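Long-range contact in cycloserine biosynthesis protein DcsG (Streptomyces lavendulae, PDB 6JIL), which closes O-ureido-D-serine into the antibiotic D-cycloserine, spending ATP and using magnesium ions: residues 5-10 / 49-54. Residues are numbered along the deposited sequence; the frame is centred on the assembly and turned at random.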
ATOM      1  N   ALA A   5       2.770  -7.093 -19.447  1.00 19.89           N
ATOM      2  CA  ALA A   5       3.790  -6.161 -18.983  1.00 18.26           C
ATOM      3  C   ALA A   5       3.752  -6.098 -17.461  1.00 15.86           C
ATOM      4  O   ALA A   5       2.684  -5.949 -16.875  1.00 17.59           O
ATOM      5  CB  ALA A   5       3.543  -4.775 -19.568  1.00 17.02           C
ATOM      6  N   LEU A   6       4.907  -6.253 -16.822  1.00 14.50           N
ATOM      7  CA  LEU A   6       4.998  -6.171 -15.364  1.00 14.40           C
ATOM      8  C   LEU A   6       5.798  -4.888 -15.112  1.00 15.43           C
ATOM      9  O   LEU A   6       7.006  -4.843 -15.334  1.00 15.44           O
ATOM     10  CB  LEU A   6       5.718  -7.400 -14.793  1.00 13.79           C
ATOM     11  CG  LEU A   6       5.068  -8.770 -15.079  1.00 15.42           C
ATOM     12  CD1 LEU A   6       5.895  -9.877 -14.450  1.00 13.38           C
ATOM     13  CD2 LEU A   6       3.644  -8.814 -14.537  1.00 13.43           C
ATOM     14  N   VAL A   7       5.111  -3.842 -14.668  1.00 14.62           N
ATOM     15  CA  VAL A   7       5.737  -2.545 -14.463  1.00 14.52           C
ATOM     16  C   VAL A   7       6.575  -2.359 -13.207  1.00 14.12           C
ATOM     17  O   VAL A   7       6.156  -2.680 -12.099  1.00 16.21           O
ATOM     18  CB  VAL A   7       4.683  -1.414 -14.510  1.00 15.90           C
ATOM     19  CG1 VAL A   7       5.373  -0.048 -14.490  1.00 16.15           C
ATOM     20  CG2 VAL A   7       3.834  -1.553 -15.759  1.00 16.66           C
ATOM     21  N   THR A   8       7.758  -1.796 -13.403  1.00 12.39           N
ATOM     22  CA  THR A   8       8.697  -1.527 -12.324  1.00 14.85           C
ATOM     23  C   THR A   8       9.467  -0.270 -12.739  1.00 14.60           C
ATOM     24  O   THR A   8       9.007   0.496 -13.585  1.00 12.77           O
ATOM     25  CB  THR A   8       9.701  -2.716 -12.167  1.00 14.98           C
ATOM     26  OG1 THR A   8      10.547  -2.499 -11.031  1.00 12.64           O
ATOM     27  CG2 THR A   8      10.577  -2.847 -13.428  1.00 12.39           C
ATOM     28  N   ASP A   9      10.612  -0.047 -12.104  1.00 15.65           N
ATOM     29  CA  ASP A   9      11.500   1.053 -12.462  1.00 15.84           C
ATOM     30  C   ASP A   9      12.881   0.682 -11.930  1.00 15.28           C
ATOM     31  O   ASP A   9      12.999  -0.030 -10.931  1.00 15.63           O
ATOM     32  CB  ASP A   9      10.977   2.437 -11.984  1.00 17.42           C
ATOM     33  CG  ASP A   9      10.941   2.612 -10.470  1.00 19.34           C
ATOM     34  OD1 ASP A   9       9.974   3.253 -10.005  1.00 20.12           O
ATOM     35  OD2 ASP A   9      11.862   2.166  -9.750  1.00 18.03           O
ATOM     36  N   ALA A  10      13.919   1.117 -12.636  1.00 14.14           N
ATOM     37  CA  ALA A  10      15.293   0.776 -12.287  1.00 13.64           C
ATOM     38  C   ALA A  10      15.641   0.808 -10.809  1.00 13.99           C
ATOM     39  O   ALA A  10      16.219  -0.147 -10.282  1.00 14.39           O
ATOM     40  CB  ALA A  10      16.266   1.658 -13.076  1.00  9.10           C
ATOM     41  N   GLU A  49      -1.127  -7.141 -24.019  1.00 25.36           N
ATOM     42  CA  GLU A  49      -2.519  -7.557 -23.906  1.00 25.15           C
ATOM     43  C   GLU A  49      -3.048  -6.829 -22.684  1.00 21.83           C
ATOM     44  O   GLU A  49      -4.168  -6.338 -22.665  1.00 23.51           O
ATOM     45  CB  GLU A  49      -2.598  -9.068 -23.664  1.00 29.43           C
ATOM     46  CG  GLU A  49      -3.922  -9.704 -24.033  1.00 36.68           C
ATOM     47  CD  GLU A  49      -4.006 -10.036 -25.516  1.00 42.72           C
ATOM     48  OE1 GLU A  49      -5.099 -10.430 -25.986  1.00 44.46           O
ATOM     49  OE2 GLU A  49      -2.969  -9.909 -26.209  1.00 43.26           O
ATOM     50  N   ALA A  50      -2.216  -6.775 -21.656  1.00 18.74           N
ATOM     51  CA  ALA A  50      -2.562  -6.112 -20.415  1.00 18.33           C
ATOM     52  C   ALA A  50      -1.293  -5.673 -19.694  1.00 17.92           C
ATOM     53  O   ALA A  50      -0.181  -6.031 -20.079  1.00 15.90           O
ATOM     54  CB  ALA A  50      -3.373  -7.038 -19.524  1.00 17.90           C
ATOM     55  N   VAL A  51      -1.483  -4.898 -18.636  1.00 16.92           N
ATOM     56  CA  VAL A  51      -0.387  -4.385 -17.840  1.00 15.64           C
ATOM     57  C   VAL A  51      -0.688  -4.568 -16.359  1.00 15.26           C
ATOM     58  O   VAL A  51      -1.830  -4.427 -15.933  1.00 14.55           O
ATOM     59  CB  VAL A  51      -0.168  -2.879 -18.135  1.00 14.64           C
ATOM     60  CG1 VAL A  51       0.774  -2.274 -17.125  1.00 13.11           C
ATOM     61  CG2 VAL A  51       0.396  -2.707 -19.541  1.00 15.76           C
ATOM     62  N   VAL A  52       0.341  -4.915 -15.591  1.00 15.78           N
ATOM     63  CA  VAL A  52       0.226  -5.072 -14.146  1.00 15.86           C
ATOM     64  C   VAL A  52       1.310  -4.225 -13.485  1.00 17.31           C
ATOM     65  O   VAL A  52       2.488  -4.287 -13.860  1.00 15.83           O
ATOM     66  CB  VAL A  52       0.406  -6.538 -13.683  1.00 16.19           C
ATOM     67  CG1 VAL A  52       0.575  -6.587 -12.170  1.00 11.83           C
ATOM     68  CG2 VAL A  52      -0.804  -7.356 -14.077  1.00 16.13           C
ATOM     69  N   PHE A  53       0.903  -3.423 -12.509  1.00 16.39           N
ATOM     70  CA  PHE A  53       1.842  -2.568 -11.797  1.00 15.69           C
ATOM     71  C   PHE A  53       2.412  -3.348 -10.620  1.00 14.69           C
ATOM     72  O   PHE A  53       1.720  -3.627  -9.639  1.00 14.13           O
ATOM     73  CB  PHE A  53       1.131  -1.306 -11.325  1.00 10.95           C
ATOM     74  CG  PHE A  53       0.471  -0.547 -12.429  1.00 10.95           C
ATOM     75  CD1 PHE A  53      -0.907  -0.399 -12.464  1.00 11.94           C
ATOM     76  CD2 PHE A  53       1.226   0.038 -13.430  1.00 10.81           C
ATOM     77  CE1 PHE A  53      -1.520   0.330 -13.484  1.00  9.42           C
ATOM     78  CE2 PHE A  53       0.619   0.764 -14.445  1.00 11.79           C
ATOM     79  CZ  PHE A  53      -0.761   0.908 -14.466  1.00  9.38           C
ATOM     80  N   ARG A  54       3.683  -3.705 -10.733  1.00 13.54           N
ATOM     81  CA  ARG A  54       4.332  -4.483  -9.702  1.00 15.28           C
ATOM     82  C   ARG A  54       5.168  -3.668  -8.734  1.00 16.33           C
ATOM     83  O   ARG A  54       4.873  -3.635  -7.540  1.00 16.58           O
ATOM     84  CB  ARG A  54       5.193  -5.573 -10.348  1.00 14.97           C
ATOM     85  CG  ARG A  54       4.374  -6.681 -11.002  1.00 14.26           C
ATOM     86  CD  ARG A  54       3.444  -7.286  -9.974  1.00 14.35           C
ATOM     87  NE  ARG A  54       4.201  -7.535  -8.758  1.00 17.56           N
ATOM     88  CZ  ARG A  54       3.772  -7.262  -7.532  1.00 17.41           C
ATOM     89  NH1 ARG A  54       2.567  -6.737  -7.342  1.00 13.41           N
ATOM     90  NH2 ARG A  54       4.581  -7.464  -6.496  1.00 17.59           N
TER
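Ala5 and Val7 are stitched to the neighbouring strand 50-55 by four backbone hydrogen bonds in parallel register. Ala5 N gives to Ala50 O, and Ala5 O takes from Val52 N (2.9 Å). Val52 O then receives Val7 N (2.8 Å). Val7 O receives Arg54 N at 3.0 Å, the most bent of the four, 140° at the hydrogen.

Apolar contacts form on both faces of this strand pair. On one, Val7 CG2 lies 3.4 Å from Val51 CG1 and also meets the Phe53 ring obliquely, 3.8 Å from Phe53 CD2; it reaches both because it stands beside its own backbone N, while CG1 takes the anti place (chi1 -172°). Ala5 CB touches Val51 CG2, and helix 63-76 covers Val51 and Phe53. On the other face Leu6 CD2 lies 4.0 Å from Val52 CB, the two side chains pointing the same way, and Leu6 CB packs on Arg54 CG (4.1 Å), under helix 19-28.

Beyond that aliphatic contact, Arg54 bends at chi2 and chi3. The chemistry thus joins the two central strands of a four-stranded parallel sheet, the middle layer of a three-layer alpha/beta arrangement, through main-chain bonds and hydrocarbon, leaving the guanidinium to bond through NH2 to Pro275 O, with the Arg54 side chain about 12 Å from a bound magnesium ion.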